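Long-range contact in protein angel homolog 2 (Homo sapiens, PDB 6RW0), which is a CCR4-family member of the endonuclease/exonuclease/phosphatase fold with 2',3'-cyclic phosphatase activity, and probably binds the 3'-untranslated regions of mRNA: residues Val156-Asn170 with Asp204-Glu216. Sequence-based numbering, arbitrary orientation.
Sequences VEFFRPDISLLDRDN and DIKLTQLAMLLAE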
loop_
_atom_site.group_PDB
_atom_site.type_symbol
_atom_site.label_atom_id
_atom_site.label_comp_id
_atom_site.label_asym_id
_atom_site.label_seq_id
_atom_site.Cartn_x
_atom_site.Cartn_y
_atom_site.Cartn_z
ATOM N N VAL A 156 0.526 13.541 -0.544
ATOM C CA VAL A 156 0.242 13.647 0.881
ATOM C C VAL A 156 1.562 13.506 1.628
ATOM O O VAL A 156 2.279 12.511 1.444
ATOM C CB VAL A 156 -0.736 12.554 1.341
ATOM C CG1 VAL A 156 -1.155 12.781 2.771
ATOM C CG2 VAL A 156 -1.965 12.492 0.437
ATOM N N GLU A 157 1.891 14.487 2.462
ATOM C CA GLU A 157 3.037 14.402 3.365
ATOM C C GLU A 157 2.522 14.157 4.773
ATOM O O GLU A 157 1.738 14.964 5.298
ATOM C CB GLU A 157 3.859 15.691 3.341
ATOM C CG GLU A 157 4.581 15.896 2.030
ATOM C CD GLU A 157 5.415 17.161 1.960
ATOM O OE1 GLU A 157 5.335 18.020 2.874
ATOM O OE2 GLU A 157 6.158 17.288 0.963
ATOM N N PHE A 158 2.950 13.058 5.395
ATOM C CA PHE A 158 2.504 12.794 6.756
ATOM C C PHE A 158 3.311 13.568 7.793
ATOM O O PHE A 158 2.864 13.686 8.938
ATOM C CB PHE A 158 2.530 11.294 7.079
ATOM C CG PHE A 158 1.685 10.438 6.148
ATOM C CD1 PHE A 158 0.423 10.844 5.729
ATOM C CD2 PHE A 158 2.152 9.215 5.715
ATOM C CE1 PHE A 158 -0.338 10.042 4.884
ATOM C CE2 PHE A 158 1.401 8.423 4.888
ATOM C CZ PHE A 158 0.154 8.843 4.458
ATOM N N PHE A 159 4.435 14.117 7.395
ATOM C CA PHE A 159 5.261 14.916 8.322
ATOM C C PHE A 159 4.611 16.294 8.509
ATOM O O PHE A 159 4.428 16.978 7.526
ATOM C CB PHE A 159 6.675 15.113 7.781
ATOM C CG PHE A 159 7.526 15.980 8.662
ATOM C CD1 PHE A 159 7.896 15.551 9.910
ATOM C CD2 PHE A 159 7.886 17.248 8.267
ATOM C CE1 PHE A 159 8.644 16.360 10.741
ATOM C CE2 PHE A 159 8.645 18.050 9.098
ATOM C CZ PHE A 159 9.004 17.608 10.338
ATOM N N ARG A 160 4.268 16.671 9.732
ATOM C CA ARG A 160 3.753 18.021 10.020
ATOM C C ARG A 160 4.713 18.662 11.026
ATOM O O ARG A 160 4.710 18.257 12.143
ATOM C CB ARG A 160 2.333 17.949 10.576
ATOM C CG ARG A 160 1.272 17.684 9.525
ATOM C CD ARG A 160 0.979 18.902 8.684
ATOM N NE ARG A 160 0.416 19.983 9.469
ATOM C CZ ARG A 160 -0.878 20.257 9.572
ATOM N NH1 ARG A 160 -1.761 19.571 8.876
ATOM N NH2 ARG A 160 -1.294 21.182 10.410
ATOM N N PRO A 161 5.454 19.718 10.686
ATOM C CA PRO A 161 6.383 20.287 11.633
ATOM C C PRO A 161 5.653 20.947 12.807
ATOM O O PRO A 161 6.265 21.113 13.787
ATOM C CB PRO A 161 7.193 21.294 10.819
ATOM C CG PRO A 161 6.335 21.631 9.652
ATOM C CD PRO A 161 5.411 20.446 9.430
ATOM N N ASP A 162 4.390 21.318 12.640
ATOM C CA ASP A 162 3.612 21.990 13.672
ATOM C C ASP A 162 2.878 21.031 14.606
ATOM O O ASP A 162 2.174 21.493 15.510
ATOM C CB ASP A 162 2.607 22.957 13.014
ATOM C CG ASP A 162 1.680 22.271 11.995
ATOM O OD1 ASP A 162 2.116 21.341 11.281
ATOM O OD2 ASP A 162 0.502 22.677 11.898
ATOM N N ILE A 163 3.029 19.721 14.423
ATOM C CA ILE A 163 2.319 18.705 15.202
ATOM C C ILE A 163 3.346 17.677 15.653
ATOM O O ILE A 163 3.834 16.884 14.838
ATOM C CB ILE A 163 1.200 18.047 14.383
ATOM C CG1 ILE A 163 0.200 19.130 13.961
ATOM C CG2 ILE A 163 0.529 16.941 15.171
ATOM C CD1 ILE A 163 -0.813 18.665 12.968
ATOM N N SER A 164 3.682 17.683 16.946
ATOM C CA SER A 164 4.773 16.836 17.419
ATOM C C SER A 164 4.529 15.362 17.129
ATOM O O SER A 164 5.479 14.617 16.870
ATOM C CB SER A 164 5.008 17.070 18.907
ATOM O OG SER A 164 5.563 18.359 19.112
ATOM N N LEU A 165 3.274 14.920 17.153
ATOM C CA LEU A 165 2.974 13.523 16.875
ATOM C C LEU A 165 3.508 13.094 15.520
ATOM O O LEU A 165 3.996 11.966 15.359
ATOM C CB LEU A 165 1.455 13.342 16.893
ATOM C CG LEU A 165 0.896 12.013 16.410
ATOM C CD1 LEU A 165 1.330 10.887 17.333
ATOM C CD2 LEU A 165 -0.626 12.027 16.327
ATOM N N LEU A 166 3.378 13.961 14.525
ATOM C CA LEU A 166 3.597 13.602 13.128
ATOM C C LEU A 166 5.013 13.974 12.697
ATOM O O LEU A 166 5.236 14.774 11.793
ATOM C CB LEU A 166 2.541 14.267 12.256
ATOM C CG LEU A 166 1.162 13.623 12.404
ATOM C CD1 LEU A 166 0.095 14.499 11.756
ATOM C CD2 LEU A 166 1.100 12.212 11.819
ATOM N N ASP A 167 5.981 13.325 13.345
ATOM C CA ASP A 167 7.387 13.632 13.136
ATOM C C ASP A 167 8.082 12.670 12.179
ATOM O O ASP A 167 9.314 12.700 12.082
ATOM C CB ASP A 167 8.129 13.688 14.479
ATOM C CG ASP A 167 8.083 12.373 15.252
ATOM O OD1 ASP A 167 7.634 11.350 14.710
ATOM O OD2 ASP A 167 8.504 12.371 16.433
ATOM N N ARG A 168 7.335 11.846 11.451
ATOM C CA ARG A 168 7.910 10.847 10.561
ATOM C C ARG A 168 7.716 11.232 9.094
ATOM O O ARG A 168 6.771 11.945 8.737
ATOM C CB ARG A 168 7.283 9.478 10.847
ATOM C CG ARG A 168 7.473 8.991 12.297
ATOM C CD ARG A 168 8.930 8.948 12.665
ATOM N NE ARG A 168 9.334 7.819 13.505
ATOM C CZ ARG A 168 9.163 7.769 14.824
ATOM N NH1 ARG A 168 8.566 8.771 15.455
ATOM N NH2 ARG A 168 9.593 6.721 15.516
ATOM N N ASP A 169 8.614 10.731 8.241
ATOM C CA ASP A 169 8.755 11.215 6.866
ATOM C C ASP A 169 7.906 10.486 5.830
ATOM O O ASP A 169 8.032 10.773 4.628
ATOM C CB ASP A 169 10.231 11.206 6.475
ATOM C CG ASP A 169 11.010 12.292 7.193
ATOM O OD1 ASP A 169 10.559 13.470 7.174
ATOM O OD2 ASP A 169 12.049 11.956 7.805
ATOM N N ASN A 170 6.981 9.641 6.251
ATOM C CA ASN A 170 6.209 8.859 5.299
ATOM C C ASN A 170 5.266 9.736 4.482
ATOM O O ASN A 170 4.904 10.862 4.866
ATOM C CB ASN A 170 5.438 7.780 6.044
ATOM C CG ASN A 170 6.340 6.914 6.876
ATOM O OD1 ASN A 170 6.562 7.191 8.061
ATOM N ND2 ASN A 170 6.924 5.889 6.250
ATOM N N ASP A 204 -0.254 4.947 17.044
ATOM C CA ASP A 204 -0.835 6.304 17.060
ATOM C C ASP A 204 -0.406 7.029 15.781
ATOM O O ASP A 204 -1.238 7.594 15.131
ATOM C CB ASP A 204 -0.396 7.060 18.316
ATOM C CG ASP A 204 1.094 7.115 18.595
ATOM O OD1 ASP A 204 1.807 6.226 18.188
ATOM O OD2 ASP A 204 1.491 8.055 19.220
ATOM N N ILE A 205 0.860 6.969 15.415
ATOM C CA ILE A 205 1.304 7.580 14.167
ATOM C C ILE A 205 0.691 6.864 12.973
ATOM O O ILE A 205 0.201 7.506 12.039
ATOM C CB ILE A 205 2.841 7.654 14.085
ATOM C CG1 ILE A 205 3.393 8.470 15.244
ATOM C CG2 ILE A 205 3.221 8.258 12.733
ATOM C CD1 ILE A 205 4.888 8.496 15.268
ATOM N N LYS A 206 0.690 5.527 12.982
ATOM C CA LYS A 206 0.141 4.780 11.854
ATOM C C LYS A 206 -1.308 5.158 11.570
ATOM O O LYS A 206 -1.688 5.356 10.409
ATOM C CB LYS A 206 0.201 3.280 12.116
ATOM C CG LYS A 206 1.485 2.593 11.821
ATOM C CD LYS A 206 1.139 1.116 11.601
ATOM C CE LYS A 206 2.265 0.372 10.931
ATOM N NZ LYS A 206 3.409 0.146 11.811
ATOM N N LEU A 207 -2.161 5.162 12.608
ATOM C CA LEU A 207 -3.574 5.480 12.399
ATOM C C LEU A 207 -3.750 6.912 11.921
ATOM O O LEU A 207 -4.641 7.191 11.107
ATOM C CB LEU A 207 -4.385 5.261 13.679
ATOM C CG LEU A 207 -4.723 3.797 13.931
ATOM C CD1 LEU A 207 -5.269 3.633 15.333
ATOM C CD2 LEU A 207 -5.704 3.258 12.909
ATOM N N THR A 208 -2.911 7.832 12.392
ATOM C CA THR A 208 -3.035 9.219 11.963
ATOM C C THR A 208 -2.591 9.376 10.512
ATOM O O THR A 208 -3.228 10.100 9.743
ATOM C CB THR A 208 -2.243 10.133 12.898
ATOM O OG1 THR A 208 -2.670 9.932 14.257
ATOM C CG2 THR A 208 -2.469 11.600 12.577
ATOM N N GLN A 209 -1.502 8.705 10.123
ATOM C CA GLN A 209 -1.092 8.687 8.721
ATOM C C GLN A 209 -2.198 8.125 7.841
ATOM O O GLN A 209 -2.540 8.695 6.800
ATOM C CB GLN A 209 0.196 7.878 8.563
ATOM C CG GLN A 209 1.399 8.514 9.239
ATOM C CD GLN A 209 2.705 7.789 8.959
ATOM O OE1 GLN A 209 2.713 6.630 8.546
ATOM N NE2 GLN A 209 3.822 8.473 9.197
ATOM N N LEU A 210 -2.779 6.998 8.246
ATOM C CA LEU A 210 -3.894 6.445 7.485
ATOM C C LEU A 210 -5.043 7.444 7.372
ATOM O O LEU A 210 -5.619 7.621 6.288
ATOM C CB LEU A 210 -4.362 5.147 8.136
ATOM C CG LEU A 210 -5.590 4.500 7.505
ATOM C CD1 LEU A 210 -5.290 4.070 6.079
ATOM C CD2 LEU A 210 -6.067 3.325 8.329
ATOM N N ALA A 211 -5.397 8.108 8.475
ATOM C CA ALA A 211 -6.474 9.095 8.434
ATOM C C ALA A 211 -6.159 10.208 7.440
ATOM O O ALA A 211 -7.054 10.702 6.743
ATOM C CB ALA A 211 -6.698 9.673 9.830
ATOM N N MET A 212 -4.894 10.627 7.369
ATOM C CA MET A 212 -4.506 11.667 6.423
ATOM C C MET A 212 -4.683 11.193 4.985
ATOM O O MET A 212 -5.161 11.952 4.135
ATOM C CB MET A 212 -3.066 12.093 6.699
ATOM C CG MET A 212 -2.927 12.847 8.005
ATOM S SD MET A 212 -1.224 13.021 8.585
ATOM C CE MET A 212 -0.729 14.361 7.657
ATOM N N LEU A 213 -4.306 9.949 4.689
ATOM C CA LEU A 213 -4.546 9.416 3.348
ATOM C C LEU A 213 -6.040 9.329 3.056
ATOM O O LEU A 213 -6.505 9.727 1.978
ATOM C CB LEU A 213 -3.911 8.036 3.200
ATOM C CG LEU A 213 -3.971 7.457 1.785
ATOM C CD1 LEU A 213 -3.097 8.263 0.840
ATOM C CD2 LEU A 213 -3.559 6.001 1.808
ATOM N N LEU A 214 -6.815 8.807 4.008
ATOM C CA LEU A 214 -8.257 8.688 3.805
ATOM C C LEU A 214 -8.909 10.051 3.600
ATOM O O LEU A 214 -9.834 10.186 2.785
ATOM C CB LEU A 214 -8.906 7.947 4.974
ATOM C CG LEU A 214 -8.525 6.477 5.123
ATOM C CD1 LEU A 214 -9.155 5.913 6.388
ATOM C CD2 LEU A 214 -8.920 5.631 3.914
ATOM N N ALA A 215 -8.456 11.079 4.324
ATOM C CA ALA A 215 -9.006 12.417 4.119
ATOM C C ALA A 215 -8.698 12.932 2.719
ATOM O O ALA A 215 -9.552 13.543 2.078
ATOM C CB ALA A 215 -8.465 13.379 5.174
ATOM N N GLU A 216 -7.482 12.696 2.219
ATOM C CA GLU A 216 -7.181 13.127 0.858
ATOM C C GLU A 216 -8.078 12.403 -0.140
ATOM O O GLU A 216 -8.619 13.021 -1.066
ATOM C CB GLU A 216 -5.705 12.898 0.535
ATOM C CG GLU A 216 -5.298 13.500 -0.792
ATOM C CD GLU A 216 -5.161 15.001 -0.747
ATOM O OE1 GLU A 216 -5.035 15.581 0.357
ATOM O OE2 GLU A 216 -5.170 15.615 -1.827
HETATM O O HOH W 1 4.401 11.467 10.178
#
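In the endonuclease/exonuclease/phosphatase fold of this protein, the loop that joins antiparallel strands 148-157 and 171-179 lies along helix 203-220, and Phe-158 is its main point of contact with Gln-209 and Met-212. CB of Gln-209 sits over the centre of the Phe-158 ring, 3.8 Å from the centroid in a CH-pi contact, and the Gln-209 amide continues past CD2 of Phe-158 with its plane 27° from that of the ring. With CG of Phe-158 beside its own backbone N (chi1 -58°), the ring is laid against the helix, and CB of Met-212 packs 3.8 Å from CD1 of Phe-158. The Met-212 thioether bends at chi3, bringing CE to 3.5 Å from the Glu-157 carbonyl O; SD meets CD1 of Leu-166 tip to tip and makes an oblique Met-aromatic contact with Phe-158.

The Gln-209 amide is gripped at both ends. NE2 donates to OD1 of Asn-170 (3.2 Å, 163° at the hydrogen), tilted from that carbonyl plane, and also to a water that donates to the carbonyl O of Arg-168 and, weakly, to that of Phe-158. OE1 accepts from the backbone N of Leu-197, and the bonds at the two ends together fix which way the amide is turned. An alanine in place of Phe-158 would probably open a gap beneath Gln-209 and leave the Met-212 side chain freer to turn.

Farther along, Leu-165 CD1 packs 3.8 Å from Ile-205 CG1, while Leu-166 CD2 lies 3.7 Å from Thr-208 CG2. At the other end Val-156 CG2 rests on the aliphatic part of Glu-216, whose OE1 is hydrogen-bonded to the hydroxyl of Tyr-294. Phe-158 and Leu-213 also touch Thr-194 of strand 189-195, and Leu-210 and Leu-214 pack on helix 244-251.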